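Long-range contacts in nucleotide-binding protein, universal stress protein UspA family (Lactobacillus plantarum, PDB 3S3T), which binds ATP and, as a member of the universal stress protein family, probably serves in the cell's response to stress, though its exact role is unknown: residues 38-43 with 88-93; 9-14 with 110-115; 24-29 with 79-84. All blocks are in the same frame, centred on the assembly; numbering follows the deposited sequence.

Contact 1: 38-43 with 88-93; sequences ALYVVD and TEISYG. With ATP (adenosine-5'-triphosphate), chain I.
Five backbone hydrogen bonds join 38-43 to 88-93 as parallel strands. They belong to the five-stranded parallel sheet of the universal stress protein fold, in which 87-93 is an outermost strand of the chain. Glu89 N gives to Ala38 O, and Tyr40 N gives to Glu89 O. The ladder continues with Ser91 N to Tyr40 O, Val42 N to Ser91 O, and Gly93 N to Val42 O. The last is bent at the acceptor, with the donor tilted 31° from the carbonyl plane. Val41 turns its own N and O the other way, to the adenine of ATP. Val41 N gives to ATP N1 at 3.0 Å, and ATP N6 gives to Val41 O at 2.8 Å, almost straight at 173°. This pair reads the edge of the base that carries N1 and N6.

On the face of Tyr40, Val42, Ile90 and Tyr92, the packing is apolar. Helix 53-78 covers this face, and Glu63 from it bonds Tyr40 OH. Ile90 CD1 lies 3.4 Å from Tyr40 CB. Val42 and Tyr92 run side by side, pointing the same way. Tyr92 CD2 comes to 3.5 Å from Val42 CB. The other face meets helix 95-105. There Leu39 CG stands anti to the backbone N (chi1 168°), and Leu39 CD1 reaches across to Glu89 CG at 3.8 Å and Ser91 OG at 3.7 Å.

Contact 2: 9-14 with 110-115; sequences LVPVDS and DLIVLG. With ATP (adenosine-5'-triphosphate), chain I.
This is a buried pairing of two parallel strands in the middle of the sheet, where 9-11 runs beside 111-115. The strands diverge by 25°. Two hydrogen bonds hold the pair, both made by Leu9, through its N-H and its C=O. Leu9 N gives to Leu111 O at 2.9 Å. Val113 N gives to Leu9 O at 2.7 Å.

The bonding then stops, because Pro11 has no N-H to offer. Pro11 CD sits instead 3.2 Å from Val113 O. That carbonyl is buried and has no hydrogen-bond partner in the model. Pro11 fills the place with its ring. Pro11 CD meets Ile112 CG2 at 3.6 Å, the two side chains crossing at about a right angle. Pro11 CG touches Leu114 CD2 at 3.8 Å. Val10 CG2, anti to the backbone N, rests against Val113 O and CB on the side of helix 16-32.

The strands part at their C-terminal ends, and ATP enters there, as is usual for nucleotides in the parallel alpha/beta folds of the HUP clan. The ribose spans the two segments through one hydroxyl. ATP O2' gives to Pro11 O at 2.7 Å and accepts from Gly115 N at 3.2 Å, nearly straight at 166°. Pro11 CB lies by adenine N3. On the other end of the base, Asp13 brings its CB and OD2 up to the imidazole part. With CG between its backbone N and carbonyl carbon (chi1 58°), Asp13 lays OD2 beside C8 and N7 of ATP. Asp13 OD1 is bonded by Ser15, and OD2 takes a weak bond from Thr119 N. ATP C8 is 3.5 Å from Asp13 OD2.

Contact 3: 24-29 with 79-84; sequences EAVNIA and ATTSAP
Val26 meets Thr81 and Ala83 where helix 24-29 packs on the loop 79-84. One branch does the touching. Val26 CG1 stands anti to the backbone N (chi1 178°) and reaches the loop between two residues. Val26 CG1 lies 3.7 Å from Thr81 OG1 and 4.0 Å from Ala83 CB. Thr81 CG2 is also 4.0 Å from Val26 CG1, so the branch meets both ends of the threonine fork.

Thr81 turns its hydroxyl between its own backbone N and carbonyl carbon (chi1 78°). From there Thr81 OG1 accepts from Ala83 N at 3.1 Å, with an N-H...O angle of 159°. This is an ST turn. The same hydroxyl is hydrogen-bonded to Val78 O, near the end of helix 53-78. Two backbone partners therefore fix its rotation, and its contact with Val26 is plain packing. The turn holds Ala83 with its methyl directed at the helix. Ala83 CB meets Ala29 CB at 4.3 Å, one turn on from Val26. Pro84 CD closes the row 3.9 Å from Ala29 O.

No hydrogen bond crosses between the two segments. Polar links lie just beside them: Gln30 OE1 accepts from Ser82 N, and Gln33 NE2 gives to Ser82 O. Both glutamines follow 24-29 in the chain. The contact thus joins helix 16-32 to the loop that leads from helix 53-78 into strand 87-93. Val26 also packs on Phe77 and Val78 of helix 53-78, and Val26 and Ala29 both lie on Leu36 of strand 35-43.

In the fold
Contacts 1 and 2 belong to one parallel sheet, whose neighbouring strands 35-43 and 7-11 join them. Probable hydrogen bonds link Leu39 to Val10 and Val12. Contact 2 is wholly buried, while contact 1 is only partly so. Both touch the same ATP: contact 1 meets the base with backbone groups, and contact 2 adds the ribose. Contact 3 is also largely buried but lies about 16 Å, centre to centre, from the middle of the chain and has no part in the sheet pairing. It relies on small apolar groups where the other two rely on backbone bonds. Its helix still reaches contact 2, where Ala25 and Ile28 pack on Val10, Leu111 and Val113.

Contact 1: 38-43 with 88-93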
loop_
_atom_site.group_PDB
_atom_site.type_symbol
_atom_site.label_atom_id
_atom_site.label_comp_id
_atom_site.label_asym_id
_atom_site.label_seq_id
_atom_site.Cartn_x
_atom_site.Cartn_y
_atom_site.Cartn_z
ATOM N N ALA A 38 -21.008 -7.628 -14.450
ATOM C CA ALA A 38 -20.755 -6.251 -13.950
ATOM C C ALA A 38 -21.416 -6.059 -12.596
ATOM O O ALA A 38 -22.594 -6.429 -12.395
ATOM C CB ALA A 38 -21.222 -5.214 -14.930
ATOM N N LEU A 39 -20.642 -5.536 -11.641
ATOM C CA LEU A 39 -21.100 -5.393 -10.257
ATOM C C LEU A 39 -20.928 -3.944 -9.809
ATOM O O LEU A 39 -19.813 -3.452 -9.796
ATOM C CB LEU A 39 -20.300 -6.296 -9.328
ATOM C CG LEU A 39 -20.420 -6.093 -7.802
ATOM C CD1 LEU A 39 -21.899 -6.369 -7.254
ATOM C CD2 LEU A 39 -19.438 -6.969 -7.122
ATOM N N TYR A 40 -22.023 -3.269 -9.476
ATOM C CA TYR A 40 -21.953 -1.952 -8.807
ATOM C C TYR A 40 -22.286 -2.102 -7.336
ATOM O O TYR A 40 -23.354 -2.624 -6.981
ATOM C CB TYR A 40 -22.953 -0.991 -9.461
ATOM C CG TYR A 40 -22.885 0.448 -8.972
ATOM C CD1 TYR A 40 -23.385 0.820 -7.723
ATOM C CD2 TYR A 40 -22.331 1.451 -9.777
ATOM C CE1 TYR A 40 -23.286 2.138 -7.278
ATOM C CE2 TYR A 40 -22.281 2.791 -9.348
ATOM C CZ TYR A 40 -22.732 3.119 -8.130
ATOM O OH TYR A 40 -22.649 4.432 -7.764
ATOM N N VAL A 41 -21.401 -1.635 -6.463
ATOM C CA VAL A 41 -21.690 -1.657 -5.038
ATOM C C VAL A 41 -22.121 -0.298 -4.505
ATOM O O VAL A 41 -21.373 0.678 -4.577
ATOM C CB VAL A 41 -20.509 -2.190 -4.209
ATOM C CG1 VAL A 41 -20.974 -2.442 -2.727
ATOM C CG2 VAL A 41 -19.994 -3.499 -4.793
ATOM N N VAL A 42 -23.338 -0.253 -3.951
ATOM C CA VAL A 42 -23.857 0.952 -3.294
ATOM C C VAL A 42 -23.270 1.012 -1.873
ATOM O O VAL A 42 -23.598 0.184 -1.000
ATOM C CB VAL A 42 -25.402 0.938 -3.210
ATOM C CG1 VAL A 42 -25.911 2.175 -2.518
ATOM C CG2 VAL A 42 -26.057 0.766 -4.564
ATOM N N ASP A 43 -22.426 2.000 -1.613
ATOM C CA ASP A 43 -21.761 2.073 -0.314
ATOM C C ASP A 43 -22.770 2.512 0.730
ATOM O O ASP A 43 -23.232 3.648 0.707
ATOM C CB ASP A 43 -20.601 3.066 -0.359
ATOM C CG ASP A 43 -19.747 3.030 0.899
ATOM O OD1 ASP A 43 -20.202 2.632 1.983
ATOM O OD2 ASP A 43 -18.583 3.400 0.768
ATOM N N THR A 88 -25.736 -8.505 -14.626
ATOM C CA THR A 88 -25.533 -7.251 -13.921
ATOM C C THR A 88 -26.024 -7.404 -12.483
ATOM O O THR A 88 -27.063 -8.054 -12.217
ATOM C CB THR A 88 -26.252 -6.111 -14.608
ATOM O OG1 THR A 88 -27.678 -6.344 -14.619
ATOM C CG2 THR A 88 -25.711 -5.934 -16.043
ATOM N N GLU A 89 -25.294 -6.808 -11.556
ATOM C CA GLU A 89 -25.618 -6.930 -10.164
ATOM C C GLU A 89 -25.382 -5.604 -9.463
ATOM O O GLU A 89 -24.325 -4.970 -9.649
ATOM C CB GLU A 89 -24.696 -7.970 -9.543
ATOM C CG GLU A 89 -25.061 -8.335 -8.115
ATOM C CD GLU A 89 -25.671 -9.704 -7.974
ATOM O OE1 GLU A 89 -25.287 -10.641 -8.731
ATOM O OE2 GLU A 89 -26.493 -9.860 -7.042
ATOM N N ILE A 90 -26.355 -5.194 -8.655
ATOM C CA ILE A 90 -26.215 -4.054 -7.798
ATOM C C ILE A 90 -26.313 -4.579 -6.367
ATOM O O ILE A 90 -27.313 -5.220 -5.979
ATOM C CB ILE A 90 -27.317 -2.997 -8.075
ATOM C CG1 ILE A 90 -27.372 -2.611 -9.560
ATOM C CG2 ILE A 90 -27.154 -1.790 -7.170
ATOM C CD1 ILE A 90 -26.114 -2.117 -10.134
ATOM N N SER A 91 -25.253 -4.360 -5.596
ATOM C CA SER A 91 -25.225 -4.791 -4.205
ATOM C C SER A 91 -24.978 -3.622 -3.279
ATOM O O SER A 91 -24.537 -2.551 -3.721
ATOM C CB SER A 91 -24.115 -5.844 -4.006
ATOM O OG SER A 91 -24.441 -7.052 -4.685
ATOM N N TYR A 92 -25.268 -3.850 -2.002
ATOM C CA TYR A 92 -25.152 -2.855 -0.936
ATOM C C TYR A 92 -24.118 -3.346 0.087
ATOM O O TYR A 92 -24.180 -4.480 0.576
ATOM C CB TYR A 92 -26.518 -2.594 -0.284
ATOM C CG TYR A 92 -27.584 -2.246 -1.313
ATOM C CD1 TYR A 92 -28.248 -3.252 -2.031
ATOM C CD2 TYR A 92 -27.923 -0.928 -1.568
ATOM C CE1 TYR A 92 -29.221 -2.938 -3.000
ATOM C CE2 TYR A 92 -28.889 -0.591 -2.526
ATOM C CZ TYR A 92 -29.536 -1.589 -3.242
ATOM O OH TYR A 92 -30.500 -1.243 -4.190
ATOM N N GLY A 93 -23.109 -2.518 0.356
ATOM C CA GLY A 93 -22.090 -2.883 1.359
ATOM C C GLY A 93 -20.922 -1.950 1.191
ATOM O O GLY A 93 -21.032 -0.915 0.504
HETATM P PG ATP I . -10.350 6.159 -3.414
HETATM O O1G ATP I . -11.729 5.576 -3.212
HETATM O O2G ATP I . -10.257 7.576 -2.933
HETATM O O3G ATP I . -9.191 5.351 -2.847
HETATM P PB ATP I . -11.001 6.304 -6.271
HETATM O O1B ATP I . -10.436 7.267 -7.276
HETATM O O2B ATP I . -12.438 6.431 -5.899
HETATM O O3B ATP I . -10.050 6.351 -4.988
HETATM P PA ATP I . -11.273 3.416 -6.458
HETATM O O1A ATP I . -12.435 3.511 -5.518
HETATM O O2A ATP I . -10.178 2.532 -6.022
HETATM O O3A ATP I . -10.662 4.829 -6.852
HETATM O "O5'" ATP I . -11.901 2.869 -7.872
HETATM C "C5'" ATP I . -11.080 2.080 -8.732
HETATM C "C4'" ATP I . -11.933 1.038 -9.462
HETATM O "O4'" ATP I . -12.541 0.272 -8.429
HETATM C "C3'" ATP I . -13.085 1.621 -10.262
HETATM O "O3'" ATP I . -12.700 2.036 -11.563
HETATM C "C2'" ATP I . -14.041 0.455 -10.205
HETATM O "O2'" ATP I . -13.600 -0.488 -11.172
HETATM C "C1'" ATP I . -13.855 -0.110 -8.803
HETATM N N9 ATP I . -14.844 0.416 -7.865
HETATM C C8 ATP I . -14.722 1.513 -7.055
HETATM N N7 ATP I . -15.854 1.714 -6.343
HETATM C C5 ATP I . -16.695 0.739 -6.705
HETATM C C6 ATP I . -18.065 0.384 -6.354
HETATM N N6 ATP I . -18.716 1.143 -5.448
HETATM N N1 ATP I . -18.633 -0.722 -6.954
HETATM C C2 ATP I . -17.933 -1.436 -7.849
HETATM N N3 ATP I . -16.689 -1.152 -8.260
HETATM C C4 ATP I . -16.045 -0.099 -7.710
#

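Contact 2: 9-14 with 110-115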
loop_
_atom_site.group_PDB
_atom_site.type_symbol
_atom_site.label_atom_id
_atom_site.label_comp_id
_atom_site.label_asym_id
_atom_site.label_seq_id
_atom_site.Cartn_x
_atom_site.Cartn_y
_atom_site.Cartn_z
ATOM N N LEU A 9 -15.341 -10.891 -13.649
ATOM C CA LEU A 9 -16.041 -9.928 -12.834
ATOM C C LEU A 9 -15.456 -8.562 -13.138
ATOM O O LEU A 9 -14.225 -8.393 -13.183
ATOM C CB LEU A 9 -15.860 -10.230 -11.335
ATOM C CG LEU A 9 -16.608 -9.298 -10.367
ATOM C CD1 LEU A 9 -18.122 -9.349 -10.503
ATOM C CD2 LEU A 9 -16.225 -9.675 -8.953
ATOM N N VAL A 10 -16.330 -7.608 -13.421
ATOM C CA VAL A 10 -15.920 -6.233 -13.605
ATOM C C VAL A 10 -16.716 -5.339 -12.630
ATOM O O VAL A 10 -17.839 -4.962 -12.898
ATOM C CB VAL A 10 -15.980 -5.745 -15.064
ATOM C CG1 VAL A 10 -17.370 -5.899 -15.707
ATOM C CG2 VAL A 10 -15.469 -4.302 -15.118
ATOM N N PRO A 11 -16.116 -5.040 -11.462
ATOM C CA PRO A 11 -16.769 -4.107 -10.565
ATOM C C PRO A 11 -16.713 -2.704 -11.175
ATOM O O PRO A 11 -15.640 -2.258 -11.603
ATOM C CB PRO A 11 -15.959 -4.240 -9.261
ATOM C CG PRO A 11 -15.229 -5.524 -9.375
ATOM C CD PRO A 11 -14.917 -5.617 -10.853
ATOM N N VAL A 12 -17.851 -2.019 -11.222
ATOM C CA VAL A 12 -17.864 -0.632 -11.657
ATOM C C VAL A 12 -18.467 0.325 -10.628
ATOM O O VAL A 12 -19.449 0.000 -9.964
ATOM C CB VAL A 12 -18.691 -0.478 -12.962
ATOM C CG1 VAL A 12 -17.985 -1.128 -14.132
ATOM C CG2 VAL A 12 -20.072 -1.081 -12.765
ATOM N N ASP A 13 -17.892 1.524 -10.527
ATOM C CA ASP A 13 -18.579 2.667 -9.901
ATOM C C ASP A 13 -19.114 3.507 -11.046
ATOM O O ASP A 13 -19.290 2.982 -12.166
ATOM C CB ASP A 13 -17.672 3.458 -8.940
ATOM C CG ASP A 13 -16.440 3.994 -9.614
ATOM O OD1 ASP A 13 -16.449 4.081 -10.845
ATOM O OD2 ASP A 13 -15.494 4.350 -8.917
ATOM N N SER A 14 -19.369 4.794 -10.800
ATOM C CA SER A 14 -20.003 5.607 -11.789
ATOM C C SER A 14 -18.981 6.416 -12.556
ATOM O O SER A 14 -19.356 7.326 -13.289
ATOM C CB SER A 14 -21.064 6.527 -11.143
ATOM O OG SER A 14 -20.437 7.402 -10.212
ATOM N N ASP A 110 -12.556 -16.159 -12.372
ATOM C CA ASP A 110 -11.096 -16.284 -12.603
ATOM C C ASP A 110 -10.401 -15.075 -13.141
ATOM O O ASP A 110 -9.186 -15.124 -13.402
ATOM C CB ASP A 110 -10.728 -17.540 -13.451
ATOM C CG ASP A 110 -11.675 -17.773 -14.643
ATOM O OD1 ASP A 110 -12.343 -16.832 -15.093
ATOM O OD2 ASP A 110 -11.731 -18.916 -15.152
ATOM N N LEU A 111 -11.122 -13.949 -13.188
ATOM C CA LEU A 111 -10.546 -12.641 -13.436
ATOM C C LEU A 111 -11.422 -11.566 -12.850
ATOM O O LEU A 111 -12.645 -11.581 -13.018
ATOM C CB LEU A 111 -10.453 -12.362 -14.939
ATOM C CG LEU A 111 -9.735 -11.102 -15.409
ATOM C CD1 LEU A 111 -8.262 -11.046 -14.906
ATOM C CD2 LEU A 111 -9.790 -11.040 -16.975
ATOM N N ILE A 112 -10.789 -10.567 -12.239
ATOM C CA ILE A 112 -11.493 -9.346 -11.881
ATOM C C ILE A 112 -10.849 -8.221 -12.683
ATOM O O ILE A 112 -9.603 -8.129 -12.739
ATOM C CB ILE A 112 -11.374 -9.050 -10.374
ATOM C CG1 ILE A 112 -11.920 -10.203 -9.504
ATOM C CG2 ILE A 112 -12.128 -7.724 -10.043
ATOM C CD1 ILE A 112 -11.782 -9.964 -7.943
ATOM N N VAL A 113 -11.686 -7.406 -13.348
ATOM C CA VAL A 113 -11.234 -6.289 -14.149
ATOM C C VAL A 113 -11.604 -4.991 -13.409
ATOM O O VAL A 113 -12.733 -4.798 -13.034
ATOM C CB VAL A 113 -11.860 -6.333 -15.573
ATOM C CG1 VAL A 113 -11.418 -5.137 -16.397
ATOM C CG2 VAL A 113 -11.511 -7.683 -16.299
ATOM N N LEU A 114 -10.643 -4.115 -13.206
ATOM C CA LEU A 114 -10.844 -2.865 -12.416
ATOM C C LEU A 114 -10.286 -1.669 -13.129
ATOM O O LEU A 114 -9.240 -1.745 -13.792
ATOM C CB LEU A 114 -10.111 -2.972 -11.045
ATOM C CG LEU A 114 -10.653 -3.986 -10.036
ATOM C CD1 LEU A 114 -9.586 -4.328 -8.993
ATOM C CD2 LEU A 114 -11.972 -3.535 -9.351
ATOM N N GLY A 115 -10.914 -0.512 -12.944
ATOM C CA GLY A 115 -10.270 0.729 -13.334
ATOM C C GLY A 115 -9.168 1.035 -12.354
ATOM O O GLY A 115 -9.253 0.702 -11.173
HETATM P PG ATP I . -10.350 6.159 -3.414
HETATM O O1G ATP I . -11.729 5.576 -3.212
HETATM O O2G ATP I . -10.257 7.576 -2.933
HETATM O O3G ATP I . -9.191 5.351 -2.847
HETATM P PB ATP I . -11.001 6.304 -6.271
HETATM O O1B ATP I . -10.436 7.267 -7.276
HETATM O O2B ATP I . -12.438 6.431 -5.899
HETATM O O3B ATP I . -10.050 6.351 -4.988
HETATM P PA ATP I . -11.273 3.416 -6.458
HETATM O O1A ATP I . -12.435 3.511 -5.518
HETATM O O2A ATP I . -10.178 2.532 -6.022
HETATM O O3A ATP I . -10.662 4.829 -6.852
HETATM O "O5'" ATP I . -11.901 2.869 -7.872
HETATM C "C5'" ATP I . -11.080 2.080 -8.732
HETATM C "C4'" ATP I . -11.933 1.038 -9.462
HETATM O "O4'" ATP I . -12.541 0.272 -8.429
HETATM C "C3'" ATP I . -13.085 1.621 -10.262
HETATM O "O3'" ATP I . -12.700 2.036 -11.563
HETATM C "C2'" ATP I . -14.041 0.455 -10.205
HETATM O "O2'" ATP I . -13.600 -0.488 -11.172
HETATM C "C1'" ATP I . -13.855 -0.110 -8.803
HETATM N N9 ATP I . -14.844 0.416 -7.865
HETATM C C8 ATP I . -14.722 1.513 -7.055
HETATM N N7 ATP I . -15.854 1.714 -6.343
HETATM C C5 ATP I . -16.695 0.739 -6.705
HETATM C C6 ATP I . -18.065 0.384 -6.354
HETATM N N6 ATP I . -18.716 1.143 -5.448
HETATM N N1 ATP I . -18.633 -0.722 -6.954
HETATM C C2 ATP I . -17.933 -1.436 -7.849
HETATM N N3 ATP I . -16.689 -1.152 -8.260
HETATM C C4 ATP I . -16.045 -0.099 -7.710
#

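Contact 3: 24-29 with 79-84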
loop_
_atom_site.group_PDB
_atom_site.type_symbol
_atom_site.label_atom_id
_atom_site.label_comp_id
_atom_site.label_asym_id
_atom_site.label_seq_id
_atom_site.Cartn_x
_atom_site.Cartn_y
_atom_site.Cartn_z
ATOM N N GLU A 24 -13.170 -2.851 -21.626
ATOM C CA GLU A 24 -12.122 -3.861 -21.812
ATOM C C GLU A 24 -12.548 -5.232 -21.340
ATOM O O GLU A 24 -12.181 -6.240 -21.976
ATOM C CB GLU A 24 -10.822 -3.444 -21.150
ATOM C CG GLU A 24 -9.653 -4.391 -21.373
ATOM C CD GLU A 24 -9.362 -4.657 -22.832
ATOM O OE1 GLU A 24 -8.777 -5.714 -23.112
ATOM O OE2 GLU A 24 -9.746 -3.825 -23.691
ATOM N N ALA A 25 -13.341 -5.300 -20.266
ATOM C CA ALA A 25 -13.874 -6.583 -19.794
ATOM C C ALA A 25 -14.721 -7.246 -20.878
ATOM O O ALA A 25 -14.634 -8.455 -21.085
ATOM C CB ALA A 25 -14.688 -6.418 -18.470
ATOM N N VAL A 26 -15.502 -6.470 -21.608
ATOM C CA VAL A 26 -16.312 -7.072 -22.678
ATOM C C VAL A 26 -15.436 -7.614 -23.806
ATOM O O VAL A 26 -15.739 -8.626 -24.411
ATOM C CB VAL A 26 -17.305 -6.073 -23.270
ATOM C CG1 VAL A 26 -18.095 -6.732 -24.437
ATOM C CG2 VAL A 26 -18.247 -5.595 -22.186
ATOM N N ASN A 27 -14.360 -6.901 -24.091
ATOM C CA ASN A 27 -13.354 -7.326 -25.052
ATOM C C ASN A 27 -12.690 -8.672 -24.637
ATOM O O ASN A 27 -12.525 -9.597 -25.439
ATOM C CB ASN A 27 -12.340 -6.198 -25.109
ATOM C CG ASN A 27 -11.403 -6.297 -26.262
ATOM O OD1 ASN A 27 -11.360 -7.302 -26.992
ATOM N ND2 ASN A 27 -10.635 -5.223 -26.468
ATOM N N ILE A 28 -12.328 -8.779 -23.372
ATOM C CA ILE A 28 -11.715 -9.996 -22.854
ATOM C C ILE A 28 -12.744 -11.123 -22.892
ATOM O O ILE A 28 -12.425 -12.242 -23.303
ATOM C CB ILE A 28 -11.222 -9.794 -21.397
ATOM C CG1 ILE A 28 -10.131 -8.715 -21.328
ATOM C CG2 ILE A 28 -10.625 -11.097 -20.827
ATOM C CD1 ILE A 28 -9.765 -8.288 -19.890
ATOM N N ALA A 29 -13.970 -10.798 -22.483
ATOM C CA ALA A 29 -15.065 -11.743 -22.448
ATOM C C ALA A 29 -15.312 -12.349 -23.851
ATOM O O ALA A 29 -15.372 -13.572 -24.003
ATOM C CB ALA A 29 -16.318 -11.074 -21.897
ATOM N N ALA A 79 -24.826 -6.700 -26.347
ATOM C CA ALA A 79 -25.569 -7.428 -27.403
ATOM C C ALA A 79 -25.121 -7.058 -28.812
ATOM O O ALA A 79 -25.456 -7.768 -29.776
ATOM C CB ALA A 79 -27.050 -7.260 -27.244
ATOM N N THR A 80 -24.368 -5.965 -28.948
ATOM C CA THR A 80 -23.740 -5.612 -30.234
ATOM C C THR A 80 -22.396 -6.321 -30.466
ATOM O O THR A 80 -21.781 -6.129 -31.518
ATOM C CB THR A 80 -23.493 -4.078 -30.405
ATOM O OG1 THR A 80 -22.368 -3.676 -29.619
ATOM C CG2 THR A 80 -24.734 -3.246 -30.038
ATOM N N THR A 81 -21.941 -7.118 -29.489
ATOM C CA THR A 81 -20.656 -7.819 -29.558
ATOM C C THR A 81 -20.872 -9.336 -29.544
ATOM O O THR A 81 -21.994 -9.820 -29.361
ATOM C CB THR A 81 -19.742 -7.468 -28.324
ATOM O OG1 THR A 81 -20.183 -8.201 -27.164
ATOM C CG2 THR A 81 -19.742 -5.947 -28.041
ATOM N N SER A 82 -19.775 -10.083 -29.678
ATOM C CA SER A 82 -19.838 -11.538 -29.688
ATOM C C SER A 82 -19.569 -12.123 -28.309
ATOM O O SER A 82 -19.412 -13.329 -28.174
ATOM C CB SER A 82 -18.878 -12.109 -30.744
ATOM O OG SER A 82 -17.560 -11.614 -30.537
ATOM N N ALA A 83 -19.557 -11.274 -27.286
ATOM C CA ALA A 83 -19.404 -11.711 -25.910
ATOM C C ALA A 83 -20.637 -12.530 -25.570
ATOM O O ALA A 83 -21.731 -12.147 -25.919
ATOM C CB ALA A 83 -19.259 -10.505 -24.955
ATOM N N PRO A 84 -20.460 -13.671 -24.893
ATOM C CA PRO A 84 -21.594 -14.576 -24.713
ATOM C C PRO A 84 -22.739 -14.025 -23.887
ATOM O O PRO A 84 -23.881 -14.350 -24.173
ATOM C CB PRO A 84 -20.993 -15.783 -23.992
ATOM C CG PRO A 84 -19.563 -15.582 -23.940
ATOM C CD PRO A 84 -19.179 -14.288 -24.524
#